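PDB 3HL6: pathogenicity island protein from Staphylococcus aureus subsp. aureus, which is of unknown function but is the ORF9 product of a pathogenicity island, probably a mobile one. Local coordinates for residues 42-47 against 161-166; 103-108 against 171-176. All coordinates share one frame; numbering follows the deposited sequence.

Contact 1: 42-47 against 161-166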
loop_
_atom_site.group_PDB
_atom_site.type_symbol
_atom_site.label_atom_id
_atom_site.label_comp_id
_atom_site.label_asym_id
_atom_site.label_seq_id
_atom_site.Cartn_x
_atom_site.Cartn_y
_atom_site.Cartn_z
ATOM N N PHE B 42 0.081 -4.385 -18.929
ATOM C CA PHE B 42 -1.089 -3.637 -19.359
ATOM C C PHE B 42 -0.602 -2.441 -20.109
ATOM O O PHE B 42 -1.393 -1.706 -20.694
ATOM C CB PHE B 42 -1.899 -3.132 -18.151
ATOM C CG PHE B 42 -2.937 -4.099 -17.653
ATOM C CD1 PHE B 42 -4.154 -4.213 -18.288
ATOM C CD2 PHE B 42 -2.691 -4.872 -16.543
ATOM C CE1 PHE B 42 -5.117 -5.093 -17.826
ATOM C CE2 PHE B 42 -3.655 -5.765 -16.061
ATOM C CZ PHE B 42 -4.866 -5.874 -16.709
ATOM N N ASP B 43 0.713 -2.228 -20.048
ATOM C CA ASP B 43 1.388 -1.341 -20.961
ATOM C C ASP B 43 0.903 0.097 -20.828
ATOM O O ASP B 43 0.549 0.748 -21.812
ATOM C CB ASP B 43 1.121 -1.819 -22.359
ATOM C CG ASP B 43 2.229 -1.475 -23.305
ATOM O OD1 ASP B 43 3.057 -0.586 -22.983
ATOM O OD2 ASP B 43 2.248 -2.116 -24.381
ATOM N N MET B 44 0.884 0.603 -19.609
ATOM C CA MET B 44 0.244 1.880 -19.375
ATOM C C MET B 44 1.271 2.974 -19.524
ATOM O O MET B 44 2.454 2.766 -19.235
ATOM C CB MET B 44 -0.384 1.927 -17.978
ATOM C CG MET B 44 -1.614 1.051 -17.826
ATOM S SD MET B 44 -2.029 0.849 -16.081
ATOM C CE MET B 44 -3.458 -0.229 -16.131
ATOM N N VAL B 45 0.819 4.139 -19.969
ATOM C CA VAL B 45 1.595 5.363 -19.840
ATOM C C VAL B 45 1.110 6.149 -18.614
ATOM O O VAL B 45 -0.080 6.462 -18.489
ATOM C CB VAL B 45 1.450 6.209 -21.135
ATOM C CG1 VAL B 45 2.116 7.587 -20.994
ATOM C CG2 VAL B 45 2.014 5.440 -22.322
ATOM N N TYR B 46 2.024 6.460 -17.700
ATOM C CA TYR B 46 1.630 7.141 -16.455
ATOM C C TYR B 46 2.079 8.583 -16.448
ATOM O O TYR B 46 3.213 8.886 -16.791
ATOM C CB TYR B 46 2.220 6.451 -15.218
ATOM C CG TYR B 46 1.961 4.967 -15.159
ATOM C CD1 TYR B 46 2.837 4.068 -15.772
ATOM C CD2 TYR B 46 0.839 4.455 -14.495
ATOM C CE1 TYR B 46 2.610 2.708 -15.718
ATOM C CE2 TYR B 46 0.606 3.083 -14.434
ATOM C CZ TYR B 46 1.495 2.219 -15.057
ATOM O OH TYR B 46 1.291 0.854 -15.016
ATOM N N VAL B 47 1.197 9.475 -16.020
ATOM C CA VAL B 47 1.518 10.875 -15.967
ATOM C C VAL B 47 1.216 11.410 -14.575
ATOM O O VAL B 47 0.139 11.162 -14.020
ATOM C CB VAL B 47 0.727 11.650 -17.027
ATOM C CG1 VAL B 47 0.785 13.133 -16.748
ATOM C CG2 VAL B 47 1.267 11.333 -18.437
ATOM N N GLN B 161 -7.496 0.939 -11.710
ATOM C CA GLN B 161 -6.924 0.751 -10.379
ATOM C C GLN B 161 -6.755 -0.727 -10.040
ATOM O O GLN B 161 -5.711 -1.143 -9.542
ATOM C CB GLN B 161 -7.781 1.453 -9.317
ATOM C CG GLN B 161 -7.706 2.978 -9.404
ATOM C CD GLN B 161 -8.757 3.694 -8.534
ATOM O OE1 GLN B 161 -9.847 3.183 -8.293
ATOM N NE2 GLN B 161 -8.418 4.853 -8.062
ATOM N N LEU B 162 -7.797 -1.511 -10.298
ATOM C CA LEU B 162 -7.688 -2.959 -10.261
ATOM C C LEU B 162 -6.498 -3.459 -11.089
ATOM O O LEU B 162 -5.708 -4.280 -10.607
ATOM C CB LEU B 162 -8.991 -3.587 -10.751
ATOM C CG LEU B 162 -10.144 -3.228 -9.828
ATOM C CD1 LEU B 162 -11.499 -3.657 -10.358
ATOM C CD2 LEU B 162 -9.860 -3.877 -8.473
ATOM N N ALA B 163 -6.334 -2.932 -12.296
ATOM C CA ALA B 163 -5.336 -3.486 -13.214
ATOM C C ALA B 163 -3.925 -3.434 -12.615
ATOM O O ALA B 163 -3.110 -4.335 -12.859
ATOM C CB ALA B 163 -5.370 -2.788 -14.591
ATOM N N THR B 164 -3.655 -2.408 -11.807
ATOM C CA THR B 164 -2.341 -2.242 -11.236
ATOM C C THR B 164 -2.055 -3.232 -10.117
ATOM O O THR B 164 -0.911 -3.307 -9.637
ATOM C CB THR B 164 -2.113 -0.818 -10.673
ATOM O OG1 THR B 164 -2.993 -0.576 -9.561
ATOM C CG2 THR B 164 -2.304 0.241 -11.760
ATOM N N GLY B 165 -3.057 -3.993 -9.678
ATOM C CA GLY B 165 -2.772 -5.051 -8.698
ATOM C C GLY B 165 -2.661 -6.480 -9.235
ATOM O O GLY B 165 -2.475 -7.410 -8.468
ATOM N N ILE B 166 -2.766 -6.660 -10.548
ATOM C CA ILE B 166 -2.920 -7.982 -11.141
ATOM C C ILE B 166 -1.642 -8.372 -11.876
ATOM O O ILE B 166 -1.270 -7.734 -12.873
ATOM C CB ILE B 166 -4.060 -8.010 -12.187
ATOM C CG1 ILE B 166 -5.408 -7.719 -11.549
ATOM C CG2 ILE B 166 -4.085 -9.358 -12.960
ATOM C CD1 ILE B 166 -6.497 -7.743 -12.540
#
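The methyl group of Ala163 sits over the face of the Phe42 ring, and this pair makes the tight part of the contact. Ala163 CB lies 3.7 Å from the centroid of the Phe42 ring and 10° off its normal, a CH-pi contact in which the methyl is almost centred on the six carbons. Met44 closes on the same methyl, with its CE 3.5 Å from Ala163 CB. The Met44 chain runs extended beyond CG (chi2 166°, chi3 -179°), which carries the thioether from the strand across to Ala163. The ring and the thioether methyl reach Ala163 CB from directions roughly at right angles, so they form a corner around it. The ring also meets backbone: Phe42 CE2 comes to 3.5 Å from Ala163 O, an oxygen that accepts a hydrogen bond from Arg13 of helix 13-30.

Met44 opens strand 44-49, the middle strand of the five-stranded mixed sheet, and Phe42 precedes it in the loop; opposite them lie the last residues of helix 152-163 and a type I beta turn spanning Ala163 to Ile166. No hydrogen bond links the two segments, which meet by apolar packing.

Away from Ala163 CB the fit is looser. Met44 SD approaches Thr164 CG2 only to 4.4 Å, and Ile166 O lies near the plane of the Phe42 ring, at its edge, 4.4 Å from CE2. The Thr164 hydroxyl turns back to its own segment, where OG1 donates to Gln161 O over 2.8 Å. This looser side is still buried rather than open to solvent: Thr164 packs on Ala14 and Leu17, and Ile166 on Ile100 and Met104.

Contact 2: 103-108 against 171-176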
loop_
_atom_site.group_PDB
_atom_site.type_symbol
_atom_site.label_atom_id
_atom_site.label_comp_id
_atom_site.label_asym_id
_atom_site.label_seq_id
_atom_site.Cartn_x
_atom_site.Cartn_y
_atom_site.Cartn_z
ATOM N N MET B 103 -12.635 -9.643 -9.798
ATOM C CA MET B 103 -13.144 -8.336 -9.478
ATOM C C MET B 103 -13.126 -7.444 -10.700
ATOM O O MET B 103 -14.102 -6.712 -10.957
ATOM C CB MET B 103 -12.376 -7.693 -8.352
ATOM C CG MET B 103 -13.015 -6.386 -7.935
ATOM S SD MET B 103 -14.620 -6.590 -7.149
ATOM C CE MET B 103 -15.119 -4.890 -6.878
ATOM N N MET B 104 -12.035 -7.502 -11.463
ATOM C CA MET B 104 -11.914 -6.623 -12.622
ATOM C C MET B 104 -12.815 -7.123 -13.748
ATOM O O MET B 104 -13.497 -6.341 -14.395
ATOM C CB MET B 104 -10.451 -6.488 -13.047
ATOM C CG MET B 104 -10.228 -5.641 -14.258
ATOM S SD MET B 104 -8.526 -5.505 -14.860
ATOM C CE MET B 104 -8.833 -4.340 -16.163
ATOM N N ALA B 105 -12.839 -8.440 -13.955
ATOM C CA ALA B 105 -13.701 -9.070 -14.958
ATOM C C ALA B 105 -15.173 -8.749 -14.721
ATOM O O ALA B 105 -15.940 -8.477 -15.659
ATOM C CB ALA B 105 -13.487 -10.580 -14.955
ATOM N N SER B 106 -15.561 -8.788 -13.453
ATOM C CA SER B 106 -16.887 -8.339 -13.028
ATOM C C SER B 106 -17.176 -6.937 -13.474
ATOM O O SER B 106 -18.128 -6.711 -14.201
ATOM C CB SER B 106 -16.983 -8.394 -11.519
ATOM O OG SER B 106 -18.310 -8.661 -11.164
ATOM N N GLN B 107 -16.335 -5.990 -13.062
ATOM C CA GLN B 107 -16.560 -4.592 -13.410
ATOM C C GLN B 107 -16.584 -4.343 -14.902
ATOM O O GLN B 107 -17.241 -3.423 -15.368
ATOM C CB GLN B 107 -15.500 -3.697 -12.787
ATOM C CG GLN B 107 -15.557 -3.671 -11.300
ATOM C CD GLN B 107 -16.893 -3.206 -10.787
ATOM O OE1 GLN B 107 -17.506 -2.283 -11.337
ATOM N NE2 GLN B 107 -17.362 -3.838 -9.723
ATOM N N LEU B 108 -15.837 -5.145 -15.642
ATOM C CA LEU B 108 -15.690 -4.968 -17.069
ATOM C C LEU B 108 -16.830 -5.660 -17.830
ATOM O O LEU B 108 -17.369 -5.108 -18.798
ATOM C CB LEU B 108 -14.333 -5.528 -17.474
ATOM C CG LEU B 108 -13.675 -5.363 -18.836
ATOM C CD1 LEU B 108 -13.918 -4.003 -19.444
ATOM C CD2 LEU B 108 -12.191 -5.588 -18.646
ATOM N N PRO B 171 -5.474 -12.692 -21.214
ATOM C CA PRO B 171 -5.470 -11.679 -22.279
ATOM C C PRO B 171 -6.770 -10.895 -22.328
ATOM O O PRO B 171 -6.821 -9.815 -22.909
ATOM C CB PRO B 171 -5.337 -12.516 -23.551
ATOM C CG PRO B 171 -4.756 -13.829 -23.098
ATOM C CD PRO B 171 -5.331 -14.063 -21.754
ATOM N N GLU B 172 -7.814 -11.447 -21.720
ATOM C CA GLU B 172 -9.157 -10.873 -21.802
ATOM C C GLU B 172 -9.349 -9.668 -20.878
ATOM O O GLU B 172 -10.207 -8.818 -21.116
ATOM C CB GLU B 172 -10.209 -11.938 -21.489
ATOM C CG GLU B 172 -10.322 -13.047 -22.549
ATOM C CD GLU B 172 -9.897 -14.409 -22.031
ATOM O OE1 GLU B 172 -9.074 -14.466 -21.104
ATOM O OE2 GLU B 172 -10.387 -15.436 -22.543
ATOM N N LEU B 173 -8.550 -9.577 -19.831
ATOM C CA LEU B 173 -8.496 -8.341 -19.090
ATOM C C LEU B 173 -7.719 -7.264 -19.858
ATOM O O LEU B 173 -8.212 -6.159 -20.063
ATOM C CB LEU B 173 -7.891 -8.601 -17.715
ATOM C CG LEU B 173 -8.825 -8.971 -16.560
ATOM C CD1 LEU B 173 -10.261 -9.290 -17.013
ATOM C CD2 LEU B 173 -8.220 -10.112 -15.796
ATOM N N VAL B 174 -6.520 -7.594 -20.315
ATOM C CA VAL B 174 -5.788 -6.748 -21.266
ATOM C C VAL B 174 -6.596 -6.243 -22.474
ATOM O O VAL B 174 -6.695 -5.051 -22.704
ATOM C CB VAL B 174 -4.514 -7.450 -21.775
ATOM C CG1 VAL B 174 -3.537 -6.436 -22.261
ATOM C CG2 VAL B 174 -3.879 -8.306 -20.665
ATOM N N GLU B 175 -7.164 -7.129 -23.275
ATOM C CA GLU B 175 -7.885 -6.670 -24.448
ATOM C C GLU B 175 -9.118 -5.862 -24.002
ATOM O O GLU B 175 -9.394 -4.778 -24.526
ATOM C CB GLU B 175 -8.262 -7.865 -25.324
ATOM C CG GLU B 175 -8.899 -7.510 -26.678
ATOM C CD GLU B 175 -7.963 -6.694 -27.578
ATOM O OE1 GLU B 175 -6.748 -6.609 -27.247
ATOM O OE2 GLU B 175 -8.449 -6.144 -28.612
ATOM N N GLY B 176 -9.849 -6.382 -23.018
ATOM C CA GLY B 176 -10.954 -5.640 -22.404
ATOM C C GLY B 176 -10.680 -4.198 -22.031
ATOM O O GLY B 176 -11.440 -3.299 -22.390
#
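Leu173 reaches from its helix into the surface formed by Met104, Ala105 and Leu108, and its branch point and one methyl do most of the touching. Met104 and Leu173 run antiparallel side by side, the sulfur level with the leucine branch point, with Met104 SD 3.9 Å from Leu173 CG. With CG anti to the nitrogen of its own backbone (chi1 178°) and the rest of the chain extended, Met104 lies stretched beside the leucine. The CD1 methyl of Leu173 rests against Ala105, 4.0 Å from both CA and CB of that alanine.

Helices 100-109 and 171-184 pack here at an interaxial distance of 10.5 Å, their segments running in broadly the same direction at 42° to one another. Nearest backbone approaches are Ala105 to Leu173 and, one turn further on, Leu108 to Gly176, so a small residue stands opposite a leucine at both levels, with the large residue on alternate helices.

Leu108 accordingly points the other way across the interface, toward Gly176, and spreads both methyls over the glycine backbone. Leu108 CD2 is 4.0 Å from Gly176 CA, while Leu108 CD1 lies 3.9 Å from Gly176 O. Contact of a leucine with main chain is possible because Gly176 has no CB. The two leucines themselves meet loosely, at 4.5 Å between Leu108 CD2 and Leu173 CD1.

Every touching residue is buried. Tyr208 of helix 191-208 covers both Ala105 and Leu173, whereas Leu159 of helix 152-163 packs against Met104 and Leu108.

Both contacts are buried, lie near the centre of the chain and have no hydrogen bond between their segments, but they join different elements. Contact 1 sets the start of a sheet strand and its preceding loop against residues 161-166. Both use a methionine; contact 1 adds an aromatic face and the backbone oxygen of Ala163, hydrogen-bonded to Arg13, whereas contact 2, helix against helix, is aliphatic with bare glycine backbone. They adjoin, their centres about 12 Å apart: Ile166 CD1 lies 3.8 Å from Met104 SD, and Phe42 CE1 is 3.8 Å from Val174 N. Helices 152-163 and 171-184 are consecutive, so residues 161-166 and 171-176 follow closely in the chain.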